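Long-range contacts in alpha-L-rhamnosidase (Aspergillus terreus, PDB 6GSZ), which probably hydrolyses terminal non-reducing alpha-L-rhamnose residues from alpha-L-rhamnosides, as a calcium-binding glycosidase: residues A[138-144]-A[193-198]; A[350-356]-A[375-381]; A[497-501]-A[512-516]; A[773-778]-A[789-793]. All blocks are in the same frame, centred on the assembly; numbering follows the deposited sequence. Where two conformers were deposited one is given.

Interaction 1 of 4, residues A[138-144]-A[193-198]; sequences FSVDDSY and LKQGPN. With CA (calcium ion), chain Y.
F138 and N198 bond to each other through both N-H and C=O groups, and V140 and G196 do the same two residues on, which makes these the hydrogen-bonded pairs of an antiparallel sheet. V140 O takes G196 N at 2.8 Å. Where the strand 132-140 ends, Q195 turns its amide back over the chain: CG stands anti to the backbone N (chi1 -159°) and the bend at chi2 brings NE2 to D142 O at 2.9 Å. D142 O lies in the amide plane of Q195, but NE2 meets it from above the carbonyl plane of D142; a second bond from NE2, to V140 O, is weak. A water joins Q195 OE1 to Y144 N, and another joins Y144 OH to L193 O. N198 pairs with K194 through two bonds, ND2 to K194 O and K194 N to a lone pair of OD1, which also accepts N162 ND2. On the F138/N198 face of the sheet, the F138 ring receives N198 CB over one face, 3.7 Å from its centroid, while L193 CD2 sits at the ring edge. Strands 228-237 and 242-246 also pack on F138. At the outer turn, D141 offers its backbone O to a calcium ion at 2.3 Å, beside a water ligand.

Interaction 2 of 4, residues A[350-356]-A[375-381]; sequences QTIRFVH and ATDHFTL
R353 and H378 run side by side in the same direction, the arginine's aliphatic part lying over one face of the imidazole: CG is 4.0 Å from the ring centroid, 28° off the normal. The guanidinium plane stands 69° from that of the ring, and beyond the bend at chi3 NH2 forms a salt bridge with D404. T351 CG2 meets the edge of the same imidazole in its plane, and T376 CG2 touches R353 CG at 3.6 Å. With OG1 anti to the carbonyl carbon in both threonines, the hydroxyls of T351 and T380 hydrogen-bond to each other at 2.8 Å. V355 and T376 extend this row, CG2 of the valine against OG1 of the threonine, which hydrogen-bonds to K374 O. Strands 351-356 and 376-380 are antiparallel neighbours in a sheet of the concanavalin-like domain, and the opposite face, with I352, F354, D377 and F379, looks toward the strands 339-344 and 387-389. There I352 CG1 leans on L381 CD1 at 4.0 Å, and F354 puts its ring edge near F379 CB. H356 crosses D377 at about a right angle, ring and carboxylate planes 61° apart. Its ND1 donates to A375 O at 2.9 Å; that oxygen is in the imidazole plane but is approached from above its own carbonyl plane. H356 N grips the same oxygen nearly along the C=O axis, so one carbonyl fixes both backbone and ring. A water connects H356 NE2 with D377 OD2, and that carboxylate also bonds H396 and the backbone N of E267.

Interaction 3 of 4, residues A[497-501]-A[512-516]; sequences DARSE and VIPNI
I513 is followed by a cis peptide bond to P514, and this part of the irregular segment 512-516 comes against one side of helix 488-503, whose E501 N bonds back to D497 O. E501 reaches across to it: a bend at chi2 carries the carboxylate alongside the chain, where OE2 accepts N515 N at 2.8 Å in an almost straight bond, 175° at the hydrogen. The N-H comes from above the carboxylate plane, 64° out of it, and S177 OG bonds the same oxygen. N515 CB lies 3.5 Å from E501 OE1, with the asparagine amide turned 65° from the carboxylate and held by H517 and G518. Two waters lie between E501 and N515, near OE1 and the asparagine's backbone O and ND2. I513 and E501 lie antiparallel alongside each other, I513 CD1 on E501 CB at 3.7 Å. The isoleucine's other branch, CG2, settles on the backbone of the helix, 3.7 Å from A498 N, and also touches D497 CB. The D497 carboxylate is held by a salt bridge to R181 and by S177 N. The whole is a buried helix-to-loop contact in the six-hairpin glycosidase domain, the carboxylate of a helix residue accepting the backbone N-H that follows a cis-proline.

Interaction 4 of 4, residues A[773-778]-A[789-793]; sequences EVIGGL and NIEVV. With CA (calcium ion), chain M.
V774 CG1 lies anti to the backbone N (chi1 179°), which sets it side by side with V793, 3.8 Å from V793 CB. In E791 a fully extended chain (chi1 -177°, chi2 174°) carries the carboxylate away from the helix to a calcium ion. Both oxygens chelate it, OE1 and OE2 each at 2.4 Å, and five waters complete the ligands seen. In the conformer given, N789 ND2 donates to E791 OE1 at 2.9 Å, on the anti lone pair, with OE1 in its amide plane. A water donates to G777 O. Here the helix 768-775 gives way to the first strand of a small sheet in the C-terminal domain: G777 leaves helical angles with positive phi, and L778 and I790 form an antiparallel non-hydrogen-bonded pair. G777 packs its CA directly against the backbone of 791-792. E791 N bonds G777 O, and V793 N reaches V774 O at 3.0 Å, tying residue 774 of the helix to segment 789-793. L778 CD2 touches I790 CG1 at 4.0 Å, both pointing the same way, with T814 packed on the two. V792 sets CG1 over I775 O and CG2 over G776 O, while its side chain also touches W816 and F830.

The four contacts follow one another along the chain without touching. Interaction 1 lies farthest out, its centre about 40 Å from the centre of the chain, and interaction 3 is nearest, its centre about 16 Å from that point. Interactions 1 and 2 each pair two antiparallel strands, the first where strand 132-140 ends and strand 196-205 begins, among exposed turns, the second along the full strand 376-380 with mixed polar and apolar faces. The other two are buried and join a helix to what follows it: 497-501 relies on one carboxylate and an isoleucine, 773-778 on backbone bonds and valines. Calcium ions mark interactions 1 and 4, on opposite sides of the centre, bound through a backbone carbonyl in one and a carboxylate in the other.

Interaction 1 of 4, residues A[138-144]-A[193-198]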
loop_
_atom_site.group_PDB
_atom_site.type_symbol
_atom_site.label_atom_id
_atom_site.label_comp_id
_atom_site.label_asym_id
_atom_site.label_seq_id
_atom_site.Cartn_x
_atom_site.Cartn_y
_atom_site.Cartn_z
ATOM N N PHE A 138 -6.682 -36.505 10.233
ATOM C CA PHE A 138 -6.523 -37.278 8.984
ATOM C C PHE A 138 -5.249 -38.096 9.115
ATOM O O PHE A 138 -4.466 -37.883 10.024
ATOM C CB PHE A 138 -6.479 -36.352 7.759
ATOM C CG PHE A 138 -5.371 -35.326 7.766
ATOM C CD1 PHE A 138 -5.528 -34.138 8.450
ATOM C CD2 PHE A 138 -4.189 -35.533 7.056
ATOM C CE1 PHE A 138 -4.542 -33.180 8.437
ATOM C CE2 PHE A 138 -3.193 -34.563 7.048
ATOM C CZ PHE A 138 -3.378 -33.390 7.735
ATOM N N SER A 139 -5.053 -38.972 8.143
ATOM C CA SER A 139 -3.951 -39.893 8.120
ATOM C C SER A 139 -3.142 -39.707 6.851
ATOM O O SER A 139 -3.724 -39.594 5.769
ATOM C CB SER A 139 -4.477 -41.294 8.119
ATOM O OG SER A 139 -5.106 -41.548 9.330
ATOM N N VAL A 140 -1.824 -39.772 7.000
ATOM C CA VAL A 140 -0.912 -39.871 5.879
ATOM C C VAL A 140 -0.141 -41.172 6.082
ATOM O O VAL A 140 0.827 -41.217 6.816
ATOM C CB VAL A 140 -0.002 -38.637 5.794
ATOM C CG1 VAL A 140 0.934 -38.745 4.605
ATOM C CG2 VAL A 140 -0.808 -37.361 5.697
ATOM N N ASP A 141 -0.642 -42.249 5.486
ATOM C CA ASP A 141 -0.092 -43.593 5.803
ATOM C C ASP A 141 0.824 -44.159 4.707
ATOM O O ASP A 141 1.110 -45.351 4.652
ATOM C CB ASP A 141 -1.220 -44.568 6.097
ATOM C CG ASP A 141 -2.112 -44.130 7.246
ATOM O OD1 ASP A 141 -1.571 -43.762 8.359
ATOM O OD2 ASP A 141 -3.329 -44.171 7.026
ATOM N N ASP A 142 1.273 -43.292 3.821
ATOM C CA ASP A 142 2.207 -43.588 2.723
ATOM C C ASP A 142 3.361 -42.592 2.836
ATOM O O ASP A 142 3.189 -41.496 3.387
ATOM C CB ASP A 142 1.473 -43.471 1.381
ATOM C CG ASP A 142 0.241 -44.369 1.232
ATOM O OD1 ASP A 142 0.421 -45.586 1.120
ATOM O OD2 ASP A 142 -0.896 -43.831 1.217
ATOM N N SER A 143 4.524 -42.945 2.295
ATOM C CA SER A 143 5.617 -41.979 2.205
ATOM C C SER A 143 5.200 -40.836 1.269
ATOM O O SER A 143 4.503 -41.048 0.259
ATOM C CB SER A 143 6.884 -42.627 1.754
ATOM O OG SER A 143 6.689 -43.167 0.479
ATOM N N TYR A 144 5.607 -39.616 1.626
ATOM C CA TYR A 144 5.218 -38.428 0.863
ATOM C C TYR A 144 6.438 -37.539 0.620
ATOM O O TYR A 144 7.428 -37.610 1.341
ATOM C CB TYR A 144 4.110 -37.636 1.579
ATOM C CG TYR A 144 4.480 -37.139 2.959
ATOM C CD1 TYR A 144 4.352 -37.982 4.041
ATOM C CD2 TYR A 144 4.910 -35.837 3.201
ATOM C CE1 TYR A 144 4.701 -37.584 5.311
ATOM C CE2 TYR A 144 5.264 -35.415 4.482
ATOM C CZ TYR A 144 5.166 -36.310 5.534
ATOM O OH TYR A 144 5.470 -36.000 6.828
ATOM N N LEU A 193 3.699 -31.752 8.454
ATOM C CA LEU A 193 3.077 -33.061 8.566
ATOM C C LEU A 193 4.006 -34.040 9.280
ATOM O O LEU A 193 5.238 -33.855 9.388
ATOM C CB LEU A 193 2.741 -33.611 7.189
ATOM C CG LEU A 193 1.748 -32.820 6.355
ATOM C CD1 LEU A 193 1.602 -33.481 4.973
ATOM C CD2 LEU A 193 0.413 -32.808 7.041
ATOM N N LYS A 194 3.388 -35.119 9.747
ATOM C CA LYS A 194 4.141 -36.273 10.187
ATOM C C LYS A 194 3.503 -37.523 9.587
ATOM O O LYS A 194 2.384 -37.532 9.037
ATOM C CB LYS A 194 4.262 -36.270 11.713
ATOM C CG LYS A 194 2.962 -36.031 12.453
ATOM C CD LYS A 194 3.105 -35.851 13.963
ATOM C CE LYS A 194 1.747 -35.670 14.615
ATOM N NZ LYS A 194 1.839 -35.613 16.094
ATOM N N GLN A 195 4.285 -38.589 9.614
ATOM C CA GLN A 195 3.829 -39.860 9.143
ATOM C C GLN A 195 2.717 -40.355 10.067
ATOM O O GLN A 195 2.836 -40.277 11.276
ATOM C CB GLN A 195 5.013 -40.833 9.190
ATOM C CG GLN A 195 4.830 -42.016 8.278
ATOM C CD GLN A 195 4.801 -41.567 6.840
ATOM O OE1 GLN A 195 5.785 -41.072 6.317
ATOM N NE2 GLN A 195 3.668 -41.746 6.189
ATOM N N GLY A 196 1.636 -40.846 9.475
ATOM C CA GLY A 196 0.561 -41.393 10.270
ATOM C C GLY A 196 -0.479 -40.320 10.593
ATOM O O GLY A 196 -0.915 -39.561 9.733
ATOM N N PRO A 197 -0.922 -40.228 11.853
ATOM C CA PRO A 197 -2.017 -39.315 12.218
ATOM C C PRO A 197 -1.578 -37.856 12.251
ATOM O O PRO A 197 -0.485 -37.573 12.729
ATOM C CB PRO A 197 -2.477 -39.830 13.604
ATOM C CG PRO A 197 -1.302 -40.556 14.139
ATOM C CD PRO A 197 -0.470 -41.051 12.984
ATOM N N ASN A 198 -2.462 -36.976 11.776
ATOM C CA ASN A 198 -2.224 -35.531 11.723
ATOM C C ASN A 198 -3.515 -34.805 12.115
ATOM O O ASN A 198 -4.616 -35.361 11.966
ATOM C CB ASN A 198 -1.806 -35.057 10.329
ATOM C CG ASN A 198 -0.417 -35.511 9.923
ATOM O OD1 ASN A 198 0.558 -34.753 10.083
ATOM N ND2 ASN A 198 -0.309 -36.737 9.392
HETATM CA CA CA Y . 1.465 -47.498 5.479
HETATM O O HOH W 1 6.982 -33.715 7.367
HETATM O O HOH W 2 7.322 -39.910 4.084
HETATM O O HOH W 3 2.807 -46.555 6.984
#

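Interaction 2 of 4, residues A[350-356]-A[375-381]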
loop_
_atom_site.group_PDB
_atom_site.type_symbol
_atom_site.label_atom_id
_atom_site.label_comp_id
_atom_site.label_asym_id
_atom_site.label_seq_id
_atom_site.Cartn_x
_atom_site.Cartn_y
_atom_site.Cartn_z
ATOM N N GLN A 350 -7.932 -12.379 36.423
ATOM C CA GLN A 350 -7.624 -10.951 36.353
ATOM C C GLN A 350 -7.505 -10.507 34.891
ATOM O O GLN A 350 -6.801 -11.141 34.085
ATOM C CB GLN A 350 -6.329 -10.648 37.100
ATOM C CG GLN A 350 -5.982 -9.165 37.090
ATOM C CD GLN A 350 -5.045 -8.819 38.203
ATOM O OE1 GLN A 350 -5.151 -9.387 39.289
ATOM N NE2 GLN A 350 -4.149 -7.871 37.962
ATOM N N THR A 351 -8.177 -9.400 34.563
ATOM C CA THR A 351 -8.200 -8.874 33.220
ATOM C C THR A 351 -7.316 -7.625 33.107
ATOM O O THR A 351 -7.453 -6.660 33.875
ATOM C CB THR A 351 -9.642 -8.555 32.791
ATOM O OG1 THR A 351 -10.446 -9.719 32.974
ATOM C CG2 THR A 351 -9.756 -8.062 31.355
ATOM N N ILE A 352 -6.448 -7.637 32.088
ATOM C CA ILE A 352 -5.678 -6.488 31.675
ATOM C C ILE A 352 -6.379 -5.816 30.487
ATOM O O ILE A 352 -6.773 -6.500 29.544
ATOM C CB ILE A 352 -4.255 -6.907 31.251
ATOM C CG1 ILE A 352 -3.650 -7.992 32.141
ATOM C CG2 ILE A 352 -3.366 -5.684 31.137
ATOM C CD1 ILE A 352 -2.268 -8.452 31.704
ATOM N N ARG A 353 -6.458 -4.481 30.532
ATOM C CA ARG A 353 -7.046 -3.696 29.459
ATOM C C ARG A 353 -5.968 -2.801 28.840
ATOM O O ARG A 353 -5.145 -2.203 29.577
ATOM C CB ARG A 353 -8.194 -2.832 29.986
ATOM C CG ARG A 353 -8.961 -2.089 28.903
ATOM C CD ARG A 353 -10.061 -1.191 29.425
ATOM N NE ARG A 353 -9.505 -0.077 30.172
ATOM C CZ ARG A 353 -10.220 0.790 30.871
ATOM N NH1 ARG A 353 -11.542 0.700 30.888
ATOM N NH2 ARG A 353 -9.608 1.769 31.522
ATOM N N PHE A 354 -6.004 -2.736 27.495
ATOM C CA PHE A 354 -5.057 -1.944 26.701
ATOM C C PHE A 354 -5.836 -0.996 25.801
ATOM O O PHE A 354 -6.567 -1.463 24.931
ATOM C CB PHE A 354 -4.193 -2.870 25.851
ATOM C CG PHE A 354 -3.435 -3.934 26.599
ATOM C CD1 PHE A 354 -2.203 -3.681 27.144
ATOM C CD2 PHE A 354 -3.980 -5.196 26.804
ATOM C CE1 PHE A 354 -1.507 -4.660 27.831
ATOM C CE2 PHE A 354 -3.265 -6.181 27.457
ATOM C CZ PHE A 354 -2.047 -5.908 27.995
ATOM N N VAL A 355 -5.733 0.316 26.078
ATOM C CA VAL A 355 -6.440 1.319 25.298
ATOM C C VAL A 355 -5.407 2.064 24.443
ATOM O O VAL A 355 -4.513 2.732 25.004
ATOM C CB VAL A 355 -7.230 2.292 26.203
ATOM C CG1 VAL A 355 -7.908 3.391 25.412
ATOM C CG2 VAL A 355 -8.277 1.559 27.043
ATOM N N HIS A 356 -5.540 1.927 23.115
ATOM C CA HIS A 356 -4.490 2.409 22.191
ATOM C C HIS A 356 -4.874 3.761 21.581
ATOM O O HIS A 356 -5.968 3.901 21.056
ATOM C CB HIS A 356 -4.305 1.371 21.066
ATOM C CG HIS A 356 -4.003 -0.031 21.510
ATOM N ND1 HIS A 356 -4.972 -0.849 22.061
ATOM C CD2 HIS A 356 -2.864 -0.770 21.475
ATOM C CE1 HIS A 356 -4.438 -2.036 22.305
ATOM N NE2 HIS A 356 -3.147 -2.019 21.997
ATOM N N ALA A 375 -10.641 0.539 19.972
ATOM C CA ALA A 375 -9.187 0.222 19.921
ATOM C C ALA A 375 -8.686 -0.256 21.288
ATOM O O ALA A 375 -7.656 0.210 21.773
ATOM C CB ALA A 375 -8.368 1.408 19.404
ATOM N N THR A 376 -9.483 -1.154 21.901
ATOM C CA THR A 376 -9.255 -1.632 23.260
ATOM C C THR A 376 -9.237 -3.157 23.271
ATOM O O THR A 376 -10.202 -3.781 22.820
ATOM C CB THR A 376 -10.317 -1.073 24.200
ATOM O OG1 THR A 376 -10.217 0.352 24.245
ATOM C CG2 THR A 376 -10.213 -1.614 25.612
ATOM N N ASP A 377 -8.135 -3.705 23.787
ATOM C CA ASP A 377 -8.009 -5.137 23.946
ATOM C C ASP A 377 -8.080 -5.492 25.431
ATOM O O ASP A 377 -7.598 -4.737 26.275
ATOM C CB ASP A 377 -6.721 -5.646 23.326
ATOM C CG ASP A 377 -6.605 -5.343 21.842
ATOM O OD1 ASP A 377 -7.677 -5.265 21.140
ATOM O OD2 ASP A 377 -5.448 -5.182 21.403
ATOM N N HIS A 378 -8.686 -6.643 25.721
ATOM C CA HIS A 378 -8.766 -7.180 27.072
ATOM C C HIS A 378 -8.156 -8.571 27.071
ATOM O O HIS A 378 -8.561 -9.395 26.237
ATOM C CB HIS A 378 -10.207 -7.285 27.560
ATOM C CG HIS A 378 -10.892 -5.983 27.815
ATOM N ND1 HIS A 378 -11.488 -5.253 26.823
ATOM C CD2 HIS A 378 -11.102 -5.305 28.964
ATOM C CE1 HIS A 378 -12.065 -4.182 27.347
ATOM N NE2 HIS A 378 -11.841 -4.184 28.668
ATOM N N PHE A 379 -7.266 -8.836 28.032
ATOM C CA PHE A 379 -6.669 -10.141 28.153
ATOM C C PHE A 379 -6.899 -10.637 29.576
ATOM O O PHE A 379 -6.411 -10.016 30.520
ATOM C CB PHE A 379 -5.169 -10.098 27.843
ATOM C CG PHE A 379 -4.452 -11.407 27.988
ATOM C CD1 PHE A 379 -4.448 -12.341 26.964
ATOM C CD2 PHE A 379 -3.843 -11.732 29.187
ATOM C CE1 PHE A 379 -3.832 -13.566 27.112
ATOM C CE2 PHE A 379 -3.203 -12.942 29.333
ATOM C CZ PHE A 379 -3.212 -13.868 28.304
ATOM N N THR A 380 -7.625 -11.745 29.693
ATOM C CA THR A 380 -7.852 -12.339 31.021
ATOM C C THR A 380 -6.826 -13.458 31.235
ATOM O O THR A 380 -6.725 -14.433 30.431
ATOM C CB THR A 380 -9.273 -12.825 31.225
ATOM O OG1 THR A 380 -10.149 -11.713 31.058
ATOM C CG2 THR A 380 -9.463 -13.474 32.590
ATOM N N LEU A 381 -6.067 -13.307 32.328
ATOM C CA LEU A 381 -4.962 -14.193 32.711
ATOM C C LEU A 381 -5.507 -15.531 33.235
ATOM O O LEU A 381 -6.649 -15.617 33.736
ATOM C CB LEU A 381 -4.155 -13.517 33.824
ATOM C CG LEU A 381 -3.398 -12.267 33.389
ATOM C CD1 LEU A 381 -3.355 -11.232 34.503
ATOM C CD2 LEU A 381 -2.007 -12.635 32.926
HETATM O O HOH W 4 -2.664 -4.711 21.129
#

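Interaction 3 of 4, residues A[497-501]-A[512-516]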
loop_
_atom_site.group_PDB
_atom_site.type_symbol
_atom_site.label_atom_id
_atom_site.label_comp_id
_atom_site.label_asym_id
_atom_site.label_seq_id
_atom_site.Cartn_x
_atom_site.Cartn_y
_atom_site.Cartn_z
ATOM N N ASP A 497 -10.309 -4.605 -8.283
ATOM C CA ASP A 497 -11.539 -4.380 -7.492
ATOM C C ASP A 497 -12.167 -3.052 -7.884
ATOM O O ASP A 497 -13.400 -2.940 -8.025
ATOM C CB ASP A 497 -11.271 -4.497 -5.996
ATOM C CG ASP A 497 -10.990 -5.931 -5.560
ATOM O OD1 ASP A 497 -11.182 -6.869 -6.393
ATOM O OD2 ASP A 497 -10.586 -6.085 -4.365
ATOM N N ALA A 498 -11.318 -2.026 -8.125
ATOM C CA ALA A 498 -11.860 -0.727 -8.504
ATOM C C ALA A 498 -12.710 -0.905 -9.783
ATOM O O ALA A 498 -13.798 -0.340 -9.916
ATOM C CB ALA A 498 -10.745 0.275 -8.707
ATOM N N ARG A 499 -12.168 -1.653 -10.769
ATOM C CA ARG A 499 -12.830 -1.889 -12.030
ATOM C C ARG A 499 -14.162 -2.637 -11.796
ATOM O O ARG A 499 -15.186 -2.263 -12.363
ATOM C CB ARG A 499 -11.892 -2.638 -12.983
ATOM C CG ARG A 499 -12.512 -3.025 -14.310
ATOM C CD ARG A 499 -13.091 -1.824 -15.037
ATOM N NE ARG A 499 -13.374 -2.149 -16.417
ATOM C CZ ARG A 499 -14.150 -1.418 -17.238
ATOM N NH1 ARG A 499 -14.718 -0.306 -16.771
ATOM N NH2 ARG A 499 -14.293 -1.818 -18.500
ATOM N N SER A 500 -14.129 -3.734 -11.026
ATOM C CA SER A 500 -15.347 -4.491 -10.756
ATOM C C SER A 500 -16.433 -3.608 -10.112
ATOM O O SER A 500 -17.631 -3.674 -10.537
ATOM C CB SER A 500 -15.044 -5.669 -9.839
ATOM O OG SER A 500 -14.195 -6.631 -10.460
ATOM N N GLU A 501 -16.018 -2.779 -9.149
ATOM C CA GLU A 501 -16.934 -1.924 -8.454
ATOM C C GLU A 501 -17.550 -0.909 -9.422
ATOM O O GLU A 501 -18.761 -0.626 -9.408
ATOM C CB GLU A 501 -16.260 -1.255 -7.261
ATOM C CG GLU A 501 -15.826 -2.215 -6.158
ATOM C CD GLU A 501 -16.837 -2.708 -5.154
ATOM O OE1 GLU A 501 -18.032 -2.627 -5.456
ATOM O OE2 GLU A 501 -16.338 -3.115 -4.080
ATOM N N VAL A 512 -14.905 4.782 -2.066
ATOM C CA VAL A 512 -13.963 3.856 -1.456
ATOM C C VAL A 512 -14.048 2.488 -2.119
ATOM O O VAL A 512 -15.103 2.096 -2.605
ATOM C CB VAL A 512 -14.149 3.704 0.065
ATOM C CG1 VAL A 512 -14.165 5.069 0.732
ATOM C CG2 VAL A 512 -15.397 2.922 0.477
ATOM N N ILE A 513 -12.891 1.818 -2.161
ATOM C CA ILE A 513 -12.745 0.505 -2.766
ATOM C C ILE A 513 -11.957 -0.364 -1.808
ATOM O O ILE A 513 -10.812 -0.040 -1.435
ATOM C CB ILE A 513 -11.962 0.573 -4.077
ATOM C CG1 ILE A 513 -12.579 1.541 -5.092
ATOM C CG2 ILE A 513 -11.745 -0.803 -4.670
ATOM C CD1 ILE A 513 -13.939 1.148 -5.678
ATOM N N PRO A 514 -12.489 -1.531 -1.371
ATOM C CA PRO A 514 -13.833 -2.054 -1.693
ATOM C C PRO A 514 -14.982 -1.135 -1.253
ATOM O O PRO A 514 -14.844 -0.365 -0.272
ATOM C CB PRO A 514 -13.889 -3.342 -0.863
ATOM C CG PRO A 514 -12.417 -3.793 -0.779
ATOM C CD PRO A 514 -11.683 -2.476 -0.586
ATOM N N ASN A 515 -16.050 -1.175 -2.038
ATOM C CA ASN A 515 -17.153 -0.257 -1.849
ATOM C C ASN A 515 -18.153 -0.827 -0.815
ATOM O O ASN A 515 -18.888 -1.747 -1.146
ATOM C CB ASN A 515 -17.840 0.016 -3.175
ATOM C CG ASN A 515 -19.084 0.859 -3.027
ATOM O OD1 ASN A 515 -19.138 1.671 -2.098
ATOM N ND2 ASN A 515 -20.004 0.721 -4.000
ATOM N N ILE A 516 -18.246 -0.171 0.344
ATOM C CA ILE A 516 -19.184 -0.562 1.394
ATOM C C ILE A 516 -20.433 0.310 1.362
ATOM O O ILE A 516 -21.287 0.134 2.209
ATOM C CB ILE A 516 -18.524 -0.502 2.786
ATOM C CG1 ILE A 516 -17.972 0.894 3.120
ATOM C CG2 ILE A 516 -17.478 -1.576 2.863
ATOM C CD1 ILE A 516 -17.752 1.194 4.579
HETATM O O HOH W 5 -19.639 -3.204 -3.356
HETATM O O HOH W 6 -19.984 -0.879 -6.827
#

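Interaction 4 of 4, residues A[773-778]-A[789-793]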
loop_
_atom_site.group_PDB
_atom_site.type_symbol
_atom_site.label_atom_id
_atom_site.label_comp_id
_atom_site.label_asym_id
_atom_site.label_seq_id
_atom_site.Cartn_x
_atom_site.Cartn_y
_atom_site.Cartn_z
ATOM N N GLU A 773 12.469 13.517 -6.143
ATOM C CA GLU A 773 12.719 13.880 -7.554
ATOM C C GLU A 773 13.505 15.186 -7.716
ATOM O O GLU A 773 14.156 15.361 -8.741
ATOM C CB GLU A 773 11.414 14.048 -8.329
ATOM C CG GLU A 773 10.565 12.779 -8.363
ATOM C CD GLU A 773 9.319 12.903 -9.231
ATOM O OE1 GLU A 773 9.190 13.910 -9.983
ATOM O OE2 GLU A 773 8.438 12.036 -9.095
ATOM N N VAL A 774 13.410 16.094 -6.761
ATOM C CA VAL A 774 14.009 17.410 -6.917
ATOM C C VAL A 774 15.208 17.554 -5.973
ATOM O O VAL A 774 16.315 17.861 -6.419
ATOM C CB VAL A 774 12.971 18.538 -6.747
ATOM C CG1 VAL A 774 13.639 19.874 -6.885
ATOM C CG2 VAL A 774 11.853 18.413 -7.775
ATOM N N ILE A 775 15.032 17.306 -4.676
ATOM C CA ILE A 775 16.207 17.308 -3.756
ATOM C C ILE A 775 17.140 16.157 -4.152
ATOM O O ILE A 775 18.352 16.340 -4.304
ATOM C CB ILE A 775 15.817 17.214 -2.273
ATOM C CG1 ILE A 775 14.840 18.323 -1.866
ATOM C CG2 ILE A 775 17.079 17.233 -1.412
ATOM C CD1 ILE A 775 14.456 18.283 -0.403
ATOM N N GLY A 776 16.561 14.969 -4.358
ATOM C CA GLY A 776 17.325 13.783 -4.741
ATOM C C GLY A 776 17.581 13.687 -6.229
ATOM O O GLY A 776 18.419 12.890 -6.653
ATOM N N GLY A 777 16.808 14.437 -7.018
ATOM C CA GLY A 777 17.007 14.513 -8.436
ATOM C C GLY A 777 16.444 13.378 -9.271
ATOM O O GLY A 777 16.550 13.450 -10.490
ATOM N N LEU A 778 15.872 12.319 -8.680
ATOM C CA LEU A 778 15.618 11.086 -9.424
ATOM C C LEU A 778 14.170 11.017 -9.915
ATOM O O LEU A 778 13.222 11.060 -9.111
ATOM C CB LEU A 778 15.888 9.905 -8.505
ATOM C CG LEU A 778 17.347 9.624 -8.182
ATOM C CD1 LEU A 778 17.442 8.613 -7.067
ATOM C CD2 LEU A 778 18.054 9.122 -9.407
ATOM N N ASN A 789 16.115 10.276 -15.264
ATOM C CA ASN A 789 16.560 11.699 -15.219
ATOM C C ASN A 789 17.181 11.910 -13.835
ATOM O O ASN A 789 16.616 11.450 -12.823
ATOM C CB ASN A 789 15.405 12.643 -15.610
ATOM C CG ASN A 789 15.809 14.071 -15.944
ATOM O OD1 ASN A 789 16.444 14.332 -16.986
ATOM N ND2 ASN A 789 15.391 15.030 -15.111
ATOM N N ILE A 790 18.348 12.553 -13.819
ATOM C CA ILE A 790 19.072 12.857 -12.611
ATOM C C ILE A 790 19.309 14.360 -12.581
ATOM O O ILE A 790 20.261 14.855 -13.244
ATOM C CB ILE A 790 20.372 12.053 -12.467
ATOM C CG1 ILE A 790 20.068 10.562 -12.602
ATOM C CG2 ILE A 790 21.017 12.397 -11.138
ATOM C CD1 ILE A 790 21.236 9.646 -12.388
ATOM N N GLU A 791 18.415 15.084 -11.917
ATOM C CA GLU A 791 18.338 16.549 -12.002
ATOM C C GLU A 791 18.155 17.076 -10.572
ATOM O O GLU A 791 17.067 17.473 -10.185
ATOM C CB GLU A 791 17.224 16.962 -12.992
ATOM C CG GLU A 791 17.075 18.464 -13.252
ATOM C CD GLU A 791 16.059 18.841 -14.336
ATOM O OE1 GLU A 791 15.495 17.955 -14.983
ATOM O OE2 GLU A 791 15.768 20.019 -14.537
ATOM N N VAL A 792 19.257 17.056 -9.806
ATOM C CA VAL A 792 19.292 17.588 -8.485
ATOM C C VAL A 792 19.186 19.113 -8.522
ATOM O O VAL A 792 19.949 19.760 -9.246
ATOM C CB VAL A 792 20.570 17.185 -7.733
ATOM C CG1 VAL A 792 20.699 17.979 -6.432
ATOM C CG2 VAL A 792 20.642 15.684 -7.530
ATOM N N VAL A 793 18.288 19.690 -7.732
ATOM C CA VAL A 793 18.165 21.136 -7.580
ATOM C C VAL A 793 18.461 21.496 -6.131
ATOM O O VAL A 793 17.575 21.413 -5.282
ATOM C CB VAL A 793 16.796 21.665 -8.042
ATOM C CG1 VAL A 793 16.752 23.191 -7.995
ATOM C CG2 VAL A 793 16.443 21.181 -9.441
HETATM CA CA CA M . 13.846 19.411 -15.889
HETATM O O HOH W 7 14.539 14.124 -12.322
HETATM O O HOH W 8 12.442 17.216 -15.220
HETATM O O HOH W 9 14.030 17.089 -17.111
HETATM O O HOH W 10 15.606 19.071 -17.847
HETATM O O HOH W 11 14.849 21.412 -16.561
HETATM O O HOH W 12 12.709 21.464 -15.686
#